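Local coordinates for ABC transporter periplasmic peptide-binding protein (Pseudoalteromonas, PDB 4QFO), which probably binds dipeptides in the periplasm and delivers them to an ABC transporter for uptake, here holding a methionine followed by a leucine, at residues D87-T92 / F168-S173; Q324-G329 / Y385-R390; W377-S382 / V429-A434. One frame throughout, in Å; residues are numbered along the deposited sequence.

Interaction 1: D87-T92 / F168-S173; sequences DGKSVT and FNAESS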
loop_
_atom_site.group_PDB
_atom_site.type_symbol
_atom_site.label_atom_id
_atom_site.label_comp_id
_atom_site.label_asym_id
_atom_site.label_seq_id
_atom_site.Cartn_x
_atom_site.Cartn_y
_atom_site.Cartn_z
ATOM N N ASP A 87 1.296 -15.068 26.910
ATOM C CA ASP A 87 0.198 -14.107 26.987
ATOM C C ASP A 87 0.162 -13.191 25.768
ATOM O O ASP A 87 -0.719 -12.336 25.640
ATOM C CB ASP A 87 0.236 -13.300 28.295
ATOM C CG ASP A 87 1.426 -12.360 28.381
ATOM O OD1 ASP A 87 2.185 -12.247 27.392
ATOM O OD2 ASP A 87 1.597 -11.723 29.447
ATOM N N GLY A 88 1.127 -13.377 24.874
ATOM C CA GLY A 88 1.121 -12.674 23.606
ATOM C C GLY A 88 1.538 -11.217 23.671
ATOM O O GLY A 88 1.337 -10.475 22.705
ATOM N N LYS A 89 2.130 -10.805 24.793
ATOM C CA LYS A 89 2.515 -9.404 24.974
ATOM C C LYS A 89 4.019 -9.115 24.903
ATOM O O LYS A 89 4.423 -7.960 24.989
ATOM C CB LYS A 89 1.912 -8.847 26.261
ATOM C CG LYS A 89 0.386 -8.893 26.253
ATOM C CD LYS A 89 -0.192 -8.716 27.642
ATOM C CE LYS A 89 0.032 -7.316 28.161
ATOM N NZ LYS A 89 -0.426 -7.193 29.574
ATOM N N SER A 90 4.838 -10.156 24.741
ATOM C CA SER A 90 6.270 -9.988 24.483
ATOM C C SER A 90 6.608 -10.761 23.231
ATOM O O SER A 90 6.168 -11.894 23.065
ATOM C CB SER A 90 7.128 -10.575 25.606
ATOM O OG SER A 90 6.592 -10.323 26.890
ATOM N N VAL A 91 7.412 -10.168 22.363
ATOM C CA VAL A 91 7.874 -10.858 21.168
ATOM C C VAL A 91 9.363 -10.641 21.072
ATOM O O VAL A 91 9.816 -9.503 20.975
ATOM C CB VAL A 91 7.219 -10.289 19.897
ATOM C CG1 VAL A 91 7.798 -10.967 18.656
ATOM C CG2 VAL A 91 5.702 -10.430 19.962
ATOM N N THR A 92 10.130 -11.725 21.113
ATOM C CA THR A 92 11.584 -11.616 21.111
ATOM C C THR A 92 12.152 -11.938 19.726
ATOM O O THR A 92 11.824 -12.962 19.146
ATOM C CB THR A 92 12.218 -12.535 22.186
ATOM O OG1 THR A 92 11.610 -12.271 23.449
ATOM C CG2 THR A 92 13.715 -12.282 22.313
ATOM N N PHE A 168 1.313 -3.311 24.971
ATOM C CA PHE A 168 0.273 -3.010 25.952
ATOM C C PHE A 168 -0.752 -4.123 25.923
ATOM O O PHE A 168 -1.238 -4.569 26.959
ATOM C CB PHE A 168 -0.411 -1.667 25.658
ATOM C CG PHE A 168 0.504 -0.484 25.768
ATOM C CD1 PHE A 168 0.894 -0.004 27.004
ATOM C CD2 PHE A 168 0.981 0.145 24.634
ATOM C CE1 PHE A 168 1.737 1.081 27.105
ATOM C CE2 PHE A 168 1.830 1.234 24.727
ATOM C CZ PHE A 168 2.208 1.703 25.960
ATOM N N ASN A 169 -1.078 -4.567 24.717
ATOM C CA ASN A 169 -2.039 -5.643 24.525
ATOM C C ASN A 169 -1.563 -6.599 23.444
ATOM O O ASN A 169 -0.841 -6.210 22.526
ATOM C CB ASN A 169 -3.404 -5.071 24.128
ATOM C CG ASN A 169 -3.860 -3.954 25.057
ATOM O OD1 ASN A 169 -3.943 -4.135 26.275
ATOM N ND2 ASN A 169 -4.137 -2.784 24.486
ATOM N N ALA A 170 -1.980 -7.852 23.544
ATOM C CA ALA A 170 -1.764 -8.802 22.468
ATOM C C ALA A 170 -2.605 -8.391 21.252
ATOM O O ALA A 170 -3.803 -8.131 21.376
ATOM C CB ALA A 170 -2.120 -10.223 22.933
ATOM N N GLU A 171 -1.966 -8.291 20.092
ATOM C CA GLU A 171 -2.678 -8.047 18.843
ATOM C C GLU A 171 -2.267 -9.127 17.863
ATOM O O GLU A 171 -1.075 -9.306 17.597
ATOM C CB GLU A 171 -2.348 -6.665 18.263
ATOM C CG GLU A 171 -2.964 -5.499 19.032
ATOM C CD GLU A 171 -2.955 -4.189 18.248
ATOM O OE1 GLU A 171 -3.644 -3.236 18.679
ATOM O OE2 GLU A 171 -2.265 -4.106 17.207
ATOM N N SER A 172 -3.244 -9.844 17.323
ATOM C CA SER A 172 -2.940 -10.985 16.460
ATOM C C SER A 172 -2.323 -10.589 15.115
ATOM O O SER A 172 -1.851 -11.445 14.378
ATOM C CB SER A 172 -4.181 -11.871 16.263
ATOM O OG SER A 172 -5.342 -11.082 16.088
ATOM N N SER A 173 -2.310 -9.292 14.814
ATOM C CA SER A 173 -1.767 -8.801 13.544
ATOM C C SER A 173 -0.315 -8.326 13.670
ATOM O O SER A 173 0.321 -7.974 12.678
ATOM C CB SER A 173 -2.622 -7.641 13.024
ATOM O OG SER A 173 -2.574 -6.554 13.940
HETATM O O HOH W 1 0.423 -10.451 20.215
#

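Interaction 2: Q324-G329 / Y385-R390; sequences QAVYYG and YNPNAR. With LEU (leucine), chain D.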
loop_
_atom_site.group_PDB
_atom_site.type_symbol
_atom_site.label_atom_id
_atom_site.label_comp_id
_atom_site.label_asym_id
_atom_site.label_seq_id
_atom_site.Cartn_x
_atom_site.Cartn_y
_atom_site.Cartn_z
ATOM N N GLN A 324 -16.454 -4.907 -17.727
ATOM C CA GLN A 324 -16.091 -5.160 -19.122
ATOM C C GLN A 324 -15.113 -4.123 -19.697
ATOM O O GLN A 324 -14.088 -4.481 -20.269
ATOM C CB GLN A 324 -17.346 -5.229 -20.016
ATOM C CG GLN A 324 -18.422 -6.216 -19.553
ATOM C CD GLN A 324 -19.834 -5.827 -20.014
ATOM O OE1 GLN A 324 -20.834 -6.250 -19.426
ATOM N NE2 GLN A 324 -19.913 -5.017 -21.069
ATOM N N ALA A 325 -15.443 -2.844 -19.549
ATOM C CA ALA A 325 -14.738 -1.762 -20.252
ATOM C C ALA A 325 -13.470 -1.273 -19.547
ATOM O O ALA A 325 -12.509 -0.879 -20.202
ATOM C CB ALA A 325 -15.678 -0.592 -20.480
ATOM N N VAL A 326 -13.477 -1.270 -18.218
ATOM C CA VAL A 326 -12.299 -0.873 -17.456
ATOM C C VAL A 326 -11.380 -2.071 -17.147
ATOM O O VAL A 326 -10.175 -2.043 -17.419
ATOM C CB VAL A 326 -12.692 -0.166 -16.146
ATOM C CG1 VAL A 326 -11.457 0.093 -15.286
ATOM C CG2 VAL A 326 -13.460 1.133 -16.445
ATOM N N TYR A 327 -11.948 -3.132 -16.589
ATOM C CA TYR A 327 -11.128 -4.279 -16.213
ATOM C C TYR A 327 -10.898 -5.275 -17.339
ATOM O O TYR A 327 -10.160 -6.236 -17.149
ATOM C CB TYR A 327 -11.699 -4.985 -14.985
ATOM C CG TYR A 327 -11.597 -4.141 -13.738
ATOM C CD1 TYR A 327 -10.465 -4.201 -12.919
ATOM C CD2 TYR A 327 -12.627 -3.276 -13.381
ATOM C CE1 TYR A 327 -10.371 -3.430 -11.780
ATOM C CE2 TYR A 327 -12.542 -2.497 -12.241
ATOM C CZ TYR A 327 -11.415 -2.575 -11.444
ATOM O OH TYR A 327 -11.338 -1.785 -10.315
ATOM N N TYR A 328 -11.522 -5.040 -18.496
ATOM C CA TYR A 328 -11.339 -5.883 -19.684
ATOM C C TYR A 328 -11.602 -7.353 -19.384
ATOM O O TYR A 328 -10.872 -8.220 -19.850
ATOM C CB TYR A 328 -9.914 -5.742 -20.221
ATOM C CG TYR A 328 -9.689 -4.525 -21.078
ATOM C CD1 TYR A 328 -10.096 -3.265 -20.644
ATOM C CD2 TYR A 328 -9.055 -4.628 -22.321
ATOM C CE1 TYR A 328 -9.894 -2.141 -21.419
ATOM C CE2 TYR A 328 -8.843 -3.509 -23.110
ATOM C CZ TYR A 328 -9.270 -2.266 -22.654
ATOM O OH TYR A 328 -9.076 -1.141 -23.427
ATOM N N GLY A 329 -12.620 -7.630 -18.578
ATOM C CA GLY A 329 -12.924 -8.994 -18.191
ATOM C C GLY A 329 -11.959 -9.631 -17.205
ATOM O O GLY A 329 -12.136 -10.795 -16.856
ATOM N N TYR A 385 -5.782 -2.384 -8.258
ATOM C CA TYR A 385 -7.199 -2.420 -7.945
ATOM C C TYR A 385 -8.052 -1.680 -8.961
ATOM O O TYR A 385 -9.274 -1.814 -8.959
ATOM C CB TYR A 385 -7.461 -1.904 -6.524
ATOM C CG TYR A 385 -6.729 -0.631 -6.150
ATOM C CD1 TYR A 385 -7.251 0.615 -6.472
ATOM C CD2 TYR A 385 -5.531 -0.677 -5.443
ATOM C CE1 TYR A 385 -6.599 1.778 -6.112
ATOM C CE2 TYR A 385 -4.865 0.478 -5.081
ATOM C CZ TYR A 385 -5.408 1.708 -5.425
ATOM O OH TYR A 385 -4.762 2.869 -5.070
ATOM N N ASN A 386 -7.406 -0.917 -9.840
ATOM C CA ASN A 386 -8.118 -0.066 -10.798
ATOM C C ASN A 386 -7.176 0.403 -11.893
ATOM O O ASN A 386 -6.396 1.332 -11.692
ATOM C CB ASN A 386 -8.768 1.151 -10.115
ATOM C CG ASN A 386 -9.656 1.965 -11.072
ATOM O OD1 ASN A 386 -9.554 1.850 -12.303
ATOM N ND2 ASN A 386 -10.535 2.783 -10.504
ATOM N N PRO A 387 -7.232 -0.269 -13.052
ATOM C CA PRO A 387 -6.320 -0.001 -14.165
ATOM C C PRO A 387 -6.596 1.328 -14.870
ATOM O O PRO A 387 -5.730 1.782 -15.609
ATOM C CB PRO A 387 -6.569 -1.180 -15.116
ATOM C CG PRO A 387 -7.950 -1.676 -14.767
ATOM C CD PRO A 387 -8.070 -1.461 -13.284
ATOM N N ASN A 388 -7.764 1.935 -14.648
ATOM C CA ASN A 388 -8.104 3.179 -15.332
ATOM C C ASN A 388 -9.214 3.990 -14.681
ATOM O O ASN A 388 -10.365 3.951 -15.125
ATOM C CB ASN A 388 -8.484 2.896 -16.786
ATOM C CG ASN A 388 -8.402 4.141 -17.656
ATOM O OD1 ASN A 388 -8.440 5.266 -17.161
ATOM N ND2 ASN A 388 -8.314 3.942 -18.958
ATOM N N ALA A 389 -8.856 4.762 -13.662
ATOM C CA ALA A 389 -9.840 5.496 -12.876
ATOM C C ALA A 389 -10.561 6.556 -13.707
ATOM O O ALA A 389 -11.753 6.792 -13.517
ATOM C CB ALA A 389 -9.176 6.133 -11.646
ATOM N N ARG A 390 -9.829 7.194 -14.618
ATOM C CA ARG A 390 -10.396 8.204 -15.512
ATOM C C ARG A 390 -11.519 7.600 -16.371
ATOM O O ARG A 390 -12.617 8.141 -16.438
ATOM C CB ARG A 390 -9.293 8.798 -16.414
ATOM C CG ARG A 390 -9.477 10.251 -16.839
ATOM C CD ARG A 390 -10.921 10.622 -16.986
ATOM N NE ARG A 390 -11.157 11.818 -17.794
ATOM C CZ ARG A 390 -10.844 13.059 -17.430
ATOM N NH1 ARG A 390 -10.234 13.291 -16.275
ATOM N NH2 ARG A 390 -11.133 14.070 -18.239
HETATM N N LEU D . -1.291 2.173 -1.348
HETATM C CA LEU D . -2.096 2.867 -2.333
HETATM C C LEU D . -1.534 2.516 -3.700
HETATM O O LEU D . -0.316 2.340 -3.825
HETATM C CB LEU D . -1.995 4.375 -2.113
HETATM C CG LEU D . -3.045 5.124 -1.292
HETATM C CD1 LEU D . -3.701 4.239 -0.260
HETATM C CD2 LEU D . -2.434 6.381 -0.663
HETATM O OXT LEU D . -2.260 2.407 -4.700
#

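Interaction 3: W377-S382 / V429-A434; sequences WAMPVS and VLLGWA. With MET (methionine), chain C; LEU (leucine), chain D.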
loop_
_atom_site.group_PDB
_atom_site.type_symbol
_atom_site.label_atom_id
_atom_site.label_comp_id
_atom_site.label_asym_id
_atom_site.label_seq_id
_atom_site.Cartn_x
_atom_site.Cartn_y
_atom_site.Cartn_z
ATOM N N TRP A 377 -13.128 12.326 -7.970
ATOM C CA TRP A 377 -11.687 12.452 -8.110
ATOM C C TRP A 377 -11.123 11.123 -8.615
ATOM O O TRP A 377 -11.324 10.082 -7.992
ATOM C CB TRP A 377 -11.066 12.827 -6.760
ATOM C CG TRP A 377 -11.293 14.259 -6.370
ATOM C CD1 TRP A 377 -12.490 14.929 -6.326
ATOM C CD2 TRP A 377 -10.294 15.195 -5.954
ATOM N NE1 TRP A 377 -12.289 16.223 -5.911
ATOM C CE2 TRP A 377 -10.951 16.414 -5.681
ATOM C CE3 TRP A 377 -8.905 15.126 -5.798
ATOM C CZ2 TRP A 377 -10.267 17.551 -5.259
ATOM C CZ3 TRP A 377 -8.227 16.257 -5.364
ATOM C CH2 TRP A 377 -8.907 17.453 -5.105
ATOM N N ALA A 378 -10.429 11.166 -9.743
ATOM C CA ALA A 378 -9.959 9.970 -10.413
ATOM C C ALA A 378 -8.443 9.906 -10.407
ATOM O O ALA A 378 -7.772 10.873 -10.760
ATOM C CB ALA A 378 -10.465 9.948 -11.834
ATOM N N MET A 379 -7.915 8.759 -10.008
ATOM C CA MET A 379 -6.469 8.516 -10.003
ATOM C C MET A 379 -5.875 8.649 -11.391
ATOM O O MET A 379 -6.443 8.152 -12.362
ATOM C CB MET A 379 -6.165 7.121 -9.452
ATOM C CG MET A 379 -6.929 6.806 -8.191
ATOM S SD MET A 379 -6.464 5.227 -7.516
ATOM C CE MET A 379 -7.279 4.142 -8.668
ATOM N N PRO A 380 -4.719 9.320 -11.482
ATOM C CA PRO A 380 -4.009 9.621 -12.733
ATOM C C PRO A 380 -3.170 8.466 -13.259
ATOM O O PRO A 380 -2.696 8.544 -14.393
ATOM C CB PRO A 380 -3.064 10.756 -12.315
ATOM C CG PRO A 380 -2.705 10.409 -10.938
ATOM C CD PRO A 380 -4.020 9.892 -10.320
ATOM N N VAL A 381 -2.932 7.446 -12.441
ATOM C CA VAL A 381 -2.143 6.296 -12.878
ATOM C C VAL A 381 -2.887 5.002 -12.590
ATOM O O VAL A 381 -3.824 4.954 -11.776
ATOM C CB VAL A 381 -0.754 6.235 -12.210
ATOM C CG1 VAL A 381 0.156 7.367 -12.711
ATOM C CG2 VAL A 381 -0.882 6.282 -10.699
ATOM N N SER A 382 -2.455 3.954 -13.273
ATOM C CA SER A 382 -3.067 2.646 -13.189
ATOM C C SER A 382 -2.643 1.952 -11.881
ATOM O O SER A 382 -1.475 2.003 -11.509
ATOM C CB SER A 382 -2.643 1.846 -14.422
ATOM O OG SER A 382 -3.041 0.497 -14.338
ATOM N N VAL A 429 -14.167 9.925 -4.399
ATOM C CA VAL A 429 -12.891 9.549 -4.992
ATOM C C VAL A 429 -12.842 8.077 -5.323
ATOM O O VAL A 429 -13.293 7.230 -4.548
ATOM C CB VAL A 429 -11.689 9.896 -4.058
ATOM C CG1 VAL A 429 -11.873 9.288 -2.709
ATOM C CG2 VAL A 429 -10.356 9.433 -4.678
ATOM N N LEU A 430 -12.257 7.773 -6.475
ATOM C CA LEU A 430 -11.988 6.400 -6.866
ATOM C C LEU A 430 -10.596 6.012 -6.386
ATOM O O LEU A 430 -9.597 6.351 -7.017
ATOM C CB LEU A 430 -12.082 6.247 -8.384
ATOM C CG LEU A 430 -13.437 6.539 -9.030
ATOM C CD1 LEU A 430 -13.314 6.554 -10.545
ATOM C CD2 LEU A 430 -14.476 5.521 -8.584
ATOM N N LEU A 431 -10.533 5.311 -5.261
ATOM C CA LEU A 431 -9.256 4.874 -4.710
ATOM C C LEU A 431 -9.267 3.375 -4.444
ATOM O O LEU A 431 -10.084 2.646 -5.003
ATOM C CB LEU A 431 -8.928 5.643 -3.430
ATOM C CG LEU A 431 -7.733 6.594 -3.510
ATOM C CD1 LEU A 431 -7.466 7.238 -2.160
ATOM C CD2 LEU A 431 -6.495 5.865 -4.013
ATOM N N GLY A 432 -8.357 2.915 -3.594
ATOM C CA GLY A 432 -8.271 1.501 -3.284
ATOM C C GLY A 432 -7.103 1.124 -2.398
ATOM O O GLY A 432 -6.462 1.981 -1.790
ATOM N N TRP A 433 -6.828 -0.173 -2.327
ATOM C CA TRP A 433 -5.780 -0.699 -1.472
ATOM C C TRP A 433 -5.269 -2.005 -2.061
ATOM O O TRP A 433 -6.056 -2.889 -2.381
ATOM C CB TRP A 433 -6.331 -0.914 -0.063
ATOM C CG TRP A 433 -5.324 -1.269 1.006
ATOM C CD1 TRP A 433 -5.135 -2.497 1.566
ATOM C CD2 TRP A 433 -4.392 -0.389 1.652
ATOM N NE1 TRP A 433 -4.153 -2.440 2.520
ATOM C CE2 TRP A 433 -3.675 -1.161 2.592
ATOM C CE3 TRP A 433 -4.084 0.970 1.519
ATOM C CZ2 TRP A 433 -2.673 -0.621 3.400
ATOM C CZ3 TRP A 433 -3.105 1.510 2.336
ATOM C CH2 TRP A 433 -2.405 0.716 3.259
ATOM N N ALA A 434 -3.959 -2.093 -2.267
ATOM C CA ALA A 434 -3.305 -3.365 -2.565
ATOM C C ALA A 434 -2.708 -3.817 -1.246
ATOM O O ALA A 434 -1.836 -3.149 -0.700
ATOM C CB ALA A 434 -2.229 -3.191 -3.593
HETATM N N MET C . -0.980 -0.715 0.721
HETATM C CA MET C . -0.397 0.246 -0.210
HETATM C C MET C . -1.429 0.874 -1.128
HETATM O O MET C . -2.319 0.199 -1.642
HETATM C CB MET C . 0.674 -0.429 -1.069
HETATM C CG MET C . 2.032 -0.462 -0.395
HETATM S SD MET C . 3.188 -1.640 -1.147
HETATM C CE MET C . 2.576 -1.744 -2.825
HETATM N N LEU D . -1.291 2.173 -1.348
HETATM C CA LEU D . -2.096 2.867 -2.333
HETATM C C LEU D . -1.534 2.516 -3.700
HETATM O O LEU D . -0.316 2.340 -3.825
HETATM C CB LEU D . -1.995 4.375 -2.113
HETATM C CG LEU D . -3.045 5.124 -1.292
HETATM C CD1 LEU D . -3.701 4.239 -0.260
HETATM C CD2 LEU D . -2.434 6.381 -0.663
HETATM O OXT LEU D . -2.260 2.407 -4.700
#

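Interaction 1: D87-T92 / F168-S173
Lys89 meets the 168-173 segment because its CG lies beside its own backbone N (chi1 -61°) and the chain then bends at chi3 (69°). The first torsion sets CG 3.7 Å from Ala170 N; the bend carries CE to 3.3 Å from Phe168 O. The contact is therefore made by the methylene part of the lysine, with NZ somewhat farther from the same carbonyl. Next to this, the Ala170 methyl points at the 87-92 backbone, its CB 3.5 Å from Gly88 O. Gly88 has positive phi (76°), a value that suits glycine, and a beta carbon there would come tight against the Ala170 methyl.

The turn leads into strand 90-95, which lies beside strand 162-167 in a four-stranded antiparallel sheet; 168-173 is the loop that leaves the latter strand for helix 174-177. An Asx turn shapes the 87-89 corner: Lys89 N donates to Asp87 OD1 at 3.0 Å, approaching from above the carboxylate plane, and Ser85 OG also bonds that oxygen. Beyond Ala170 the two backbones are linked through a water, which donates to Gly88 O at 2.7 Å and to Glu171 O at 3.2 Å.

Interaction 2: Q324-G329 / Y385-R390
Val326 and Tyr327, in the segment that carries on from helix 319-325, pack on the turn that leads into helix 389-401, an Asx turn followed by a side-chain N-cap. In that turn Asn386 OD1 accepts from Asn388 N at 3.0 Å, the donor tilted 26° from the amide carbonyl plane, while Asn388 OD1 caps Lys391 N in the first turn of the helix. Val326 comes first along the chain. Its CG1, anti to the backbone N (chi1 173°), reaches the Pro387 ring at CG, 4.0 Å away, the two side chains crossing obliquely; the carbonyl oxygen of Val326 is nearer still to that CG, at 3.5 Å. Val326 is buried, and Met392 and Leu395 of helix 389-401 also touch it.

Tyr327 follows and makes the polar link. Its CE1 lies 3.4 Å from Pro387 CD, with the side chains crossing at about a right angle. Tyr327 OH donates a very short hydrogen bond, 2.5 Å, to Tyr385 O, which sits at the edge of the Tyr327 ring, near its plane. The phenol thus holds the main chain of the residue that meets the ligand. The side chain of Tyr385 sets off away from the 324-329 segment and extends to the bound leucine, where Tyr385 OH donates to the carboxylate oxygen OXT at 2.6 Å.

Interaction 3: W377-S382 / V429-A434
This is a buried parallel strand pairing, made where strand 372-378 runs beside strand 428-434. The evidence is one well-formed bond: Leu430 N donates to Trp377 O at 2.9 Å, with 169° at the hydrogen and the donor nearly along the C=O axis. Trp377 and Val429 put their side chains on the same face of the sheet, Trp377 CB 4.0 Å from Val429 CB, while the indole leads away toward Phe417 and Ile421 of helix 414-422.

Past the pairing, Met379 reaches the neighbouring strand, its CG 3.0 Å from Leu430 O. CG stands beside the backbone N (chi1 -46°) and chi2 is extended (-176°), which brings SD to 3.6 Å from Leu431 CD2.

Ala434 N donates to the methionine O at 2.9 Å, and the methionine N donates back to Ala434 O. That nitrogen also lies 3.1 Å above one face of the Trp433 indole, and Asp436 OD1 also bonds the methionine. An alanine in place of Trp433 would probably leave the amino group without this aromatic face and the leucine CD1 without the ring edge beside it. Strand-like backbone pairing with a bound peptide is characteristic of the peptide-binding members of the family, such as OppA and DppA.

How the interactions relate
Interaction 1 is a surface contact, its centre about 34 Å from that of interaction 3 and about 40 Å from that of interaction 2, on the opposite side of the chain's centre from both. Its chemistry suits that place: lysine methylenes, an alanine methyl and a bridging water. Interactions 2 and 3 are buried, with centres about 11 Å apart, and they touch: Ala389 CB lies 3.3 Å from Met379 N. Strand 372-378 and helix 389-401 follow each other in the chain. Interaction 2 is held by a phenol-to-carbonyl bond, interaction 3 by main-chain strand pairing. Both reach the leucine, 385-390 through a phenol and 429-434 through an indole edge, and 429-434 also gives main-chain bonds to the methionine.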